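Local structure of malate dehydrogenase (Picrophilus torridus, 4BGV) at residues Leu272-Pro277 against Glu306-Asn311. The protein probably catalyses the reversible, NAD-dependent oxidation of malate to oxaloacetate, a step of the tricarboxylic acid cycle. Sequence-based numbering, arbitrary orientation.
Sequences LFIGVP and ESVKKN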
ATOM      1  N   LEU A 272       6.256   6.808 -37.694  1.00 18.47           N
ATOM      2  CA  LEU A 272       7.414   6.619 -36.819  1.00 19.72           C
ATOM      3  C   LEU A 272       6.936   6.684 -35.376  1.00 14.58           C
ATOM      4  O   LEU A 272       5.831   7.170 -35.112  1.00 16.26           O
ATOM      5  CB  LEU A 272       8.443   7.731 -37.045  1.00 22.34           C
ATOM      6  CG  LEU A 272       9.099   7.787 -38.419  1.00 27.23           C
ATOM      7  CD1 LEU A 272      10.201   8.815 -38.433  1.00 24.53           C
ATOM      8  CD2 LEU A 272       9.628   6.410 -38.768  1.00 28.22           C
ATOM      9  N   PHE A 273       7.756   6.185 -34.449  1.00 13.75           N
ATOM     10  CA  PHE A 273       7.502   6.341 -33.010  1.00 11.41           C
ATOM     11  C   PHE A 273       8.254   7.556 -32.452  1.00 12.26           C
ATOM     12  O   PHE A 273       9.426   7.753 -32.759  1.00 12.58           O
ATOM     13  CB  PHE A 273       7.961   5.101 -32.243  1.00 11.26           C
ATOM     14  CG  PHE A 273       7.047   3.914 -32.375  1.00 12.68           C
ATOM     15  CD1 PHE A 273       7.020   3.171 -33.545  1.00 15.47           C
ATOM     16  CD2 PHE A 273       6.258   3.504 -31.301  1.00 14.99           C
ATOM     17  CE1 PHE A 273       6.197   2.049 -33.664  1.00 17.80           C
ATOM     18  CE2 PHE A 273       5.443   2.383 -31.405  1.00 12.47           C
ATOM     19  CZ  PHE A 273       5.402   1.664 -32.593  1.00 14.41           C
ATOM     20  N   ILE A 274       7.581   8.369 -31.639  1.00 10.61           N
ATOM     21  CA  ILE A 274       8.251   9.472 -30.956  1.00 12.05           C
ATOM     22  C   ILE A 274       7.493   9.789 -29.657  1.00 14.34           C
ATOM     23  O   ILE A 274       6.311   9.471 -29.535  1.00 11.85           O
ATOM     24  CB  ILE A 274       8.381  10.725 -31.889  1.00 13.99           C
ATOM     25  CG1 ILE A 274       9.418  11.722 -31.350  1.00 12.51           C
ATOM     26  CG2 ILE A 274       7.019  11.369 -32.142  1.00 12.89           C
ATOM     27  CD1 ILE A 274       9.913  12.721 -32.427  1.00 19.17           C
ATOM     28  N   GLY A 275       8.170  10.400 -28.686  1.00 11.92           N
ATOM     29  CA  GLY A 275       7.570  10.661 -27.383  1.00 12.44           C
ATOM     30  C   GLY A 275       6.509  11.752 -27.361  1.00 13.58           C
ATOM     31  O   GLY A 275       6.805  12.929 -27.574  1.00 11.97           O
ATOM     32  N   VAL A 276       5.265  11.356 -27.110  1.00 13.12           N
ATOM     33  CA  VAL A 276       4.138  12.291 -27.074  1.00 11.34           C
ATOM     34  C   VAL A 276       3.215  11.899 -25.916  1.00  9.37           C
ATOM     35  O   VAL A 276       3.261  10.754 -25.450  1.00  9.89           O
ATOM     36  CB  VAL A 276       3.344  12.300 -28.419  1.00 13.16           C
ATOM     37  CG1 VAL A 276       4.226  12.756 -29.601  1.00 10.50           C
ATOM     38  CG2 VAL A 276       2.742  10.931 -28.695  1.00 13.40           C
ATOM     39  N   PRO A 277       2.370  12.836 -25.443  1.00 10.87           N
ATOM     40  CA  PRO A 277       1.461  12.460 -24.349  1.00 11.14           C
ATOM     41  C   PRO A 277       0.397  11.481 -24.811  1.00 11.78           C
ATOM     42  O   PRO A 277      -0.306  11.747 -25.798  1.00 11.59           O
ATOM     43  CB  PRO A 277       0.785  13.787 -23.957  1.00 10.41           C
ATOM     44  CG  PRO A 277       1.464  14.853 -24.712  1.00 12.84           C
ATOM     45  CD  PRO A 277       2.178  14.232 -25.873  1.00 10.39           C
ATOM     46  N   GLU A 306      14.091  15.413 -36.344  1.00 24.42           N
ATOM     47  CA  GLU A 306      15.164  15.072 -37.280  1.00 29.44           C
ATOM     48  C   GLU A 306      16.001  13.890 -36.773  1.00 27.21           C
ATOM     49  O   GLU A 306      16.364  12.998 -37.541  1.00 23.21           O
ATOM     50  CB  GLU A 306      16.034  16.300 -37.569  1.00 37.63           C
ATOM     51  CG  GLU A 306      17.538  16.067 -37.493  1.00 48.74           C
ATOM     52  CD  GLU A 306      18.231  17.045 -36.546  1.00 58.08           C
ATOM     53  OE1 GLU A 306      18.590  18.153 -37.003  1.00 61.04           O
ATOM     54  OE2 GLU A 306      18.406  16.710 -35.347  1.00 57.46           O
ATOM     55  N   SER A 307      16.272  13.874 -35.473  1.00 23.72           N
ATOM     56  CA  SER A 307      17.036  12.796 -34.857  1.00 23.06           C
ATOM     57  C   SER A 307      16.312  11.453 -34.996  1.00 25.22           C
ATOM     58  O   SER A 307      16.913  10.442 -35.370  1.00 22.99           O
ATOM     59  CB  SER A 307      17.283  13.119 -33.381  1.00 28.88           C
ATOM     60  OG  SER A 307      17.765  11.986 -32.692  1.00 28.88           O
ATOM     61  N   VAL A 308      15.017  11.450 -34.689  1.00 19.83           N
ATOM     62  CA  VAL A 308      14.195  10.248 -34.825  1.00 18.25           C
ATOM     63  C   VAL A 308      14.082   9.796 -36.282  1.00 20.09           C
ATOM     64  O   VAL A 308      14.208   8.606 -36.579  1.00 20.38           O
ATOM     65  CB  VAL A 308      12.802  10.454 -34.198  1.00 19.94           C
ATOM     66  CG1 VAL A 308      11.909   9.241 -34.440  1.00 19.40           C
ATOM     67  CG2 VAL A 308      12.955  10.707 -32.706  1.00 20.70           C
ATOM     68  N   LYS A 309      13.872  10.743 -37.194  1.00 19.02           N
ATOM     69  CA  LYS A 309      13.792  10.416 -38.610  1.00 20.63           C
ATOM     70  C   LYS A 309      15.081   9.744 -39.089  1.00 22.98           C
ATOM     71  O   LYS A 309      15.048   8.781 -39.856  1.00 21.19           O
ATOM     72  CB  LYS A 309      13.561  11.675 -39.448  1.00 20.97           C
ATOM     73  CG  LYS A 309      12.144  12.236 -39.451  1.00 24.25           C
ATOM     74  CD  LYS A 309      12.090  13.366 -40.475  1.00 28.38           C
ATOM     75  CE  LYS A 309      10.713  13.972 -40.633  1.00 36.40           C
ATOM     76  NZ  LYS A 309      10.767  15.054 -41.664  1.00 39.44           N
ATOM     77  N   LYS A 310      16.212  10.275 -38.637  1.00 20.71           N
ATOM     78  CA  LYS A 310      17.521   9.785 -39.054  1.00 22.95           C
ATOM     79  C   LYS A 310      17.763   8.364 -38.538  1.00 20.56           C
ATOM     80  O   LYS A 310      18.194   7.479 -39.284  1.00 21.02           O
ATOM     81  CB  LYS A 310      18.612  10.726 -38.546  1.00 26.17           C
ATOM     82  CG  LYS A 310      20.010  10.395 -39.035  1.00 37.82           C
ATOM     83  CD  LYS A 310      20.843   9.755 -37.941  1.00 41.42           C
ATOM     84  CE  LYS A 310      21.043  10.703 -36.773  1.00 44.72           C
ATOM     85  NZ  LYS A 310      21.749  10.024 -35.652  1.00 46.37           N
ATOM     86  N   ASN A 311      17.508   8.156 -37.255  1.00 19.69           N
ATOM     87  CA  ASN A 311      17.707   6.844 -36.655  1.00 19.03           C
ATOM     88  C   ASN A 311      16.687   5.808 -37.131  1.00 26.37           C
ATOM     89  O   ASN A 311      16.998   4.613 -37.206  1.00 20.59           O
ATOM     90  CB  ASN A 311      17.693   6.942 -35.127  1.00 19.02           C
ATOM     91  CG  ASN A 311      18.956   7.574 -34.574  1.00 20.64           C
ATOM     92  OD1 ASN A 311      20.009   7.514 -35.198  1.00 23.65           O
ATOM     93  ND2 ASN A 311      18.857   8.164 -33.384  1.00 25.35           N
TER
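Val308 meets the strand with both of its methyl groups, and each finds a different kind of surface. CG2 lies 3.7 Å from CD1 of Ile274, the two side chains meeting at a slant, and CG1 approaches the backbone of Phe273, reaching its carbonyl O at 3.3 Å. The division follows from chi1 of 175°, which sets CG1 opposite the backbone N and leaves CG2 beside it. At the next helix position, CD1 of Leu272 rests 3.9 Å from CA of Lys309, against the root of a lysine whose extended chain leads off almost perpendicular to the leucine. No hydrogen bond links the segments. The contact thus illustrates how a helix can cover a sheet by apolar contact: in the C-terminal alpha/beta domain of the lactate/malate dehydrogenase fold, helix 295-321 lies over the middle strand of a three-stranded antiparallel sheet. The local axes of 272-277 and 306-311 approach to 9.1 Å, their directions 148° apart and so closer to antiparallel than to parallel. Alternation along the strand directs Leu272 and Ile274 at the helix, while the ring of Phe273 leads away to Tyr258 and to Ala131 and Tyr135 of helix 127-138. Backbone hydrogen bonds to Ile259 and Ala257 hold Leu272 and Ile274 in the sheet; Ile274 also packs on Trp301 and Val305, a turn or two earlier in the covering helix.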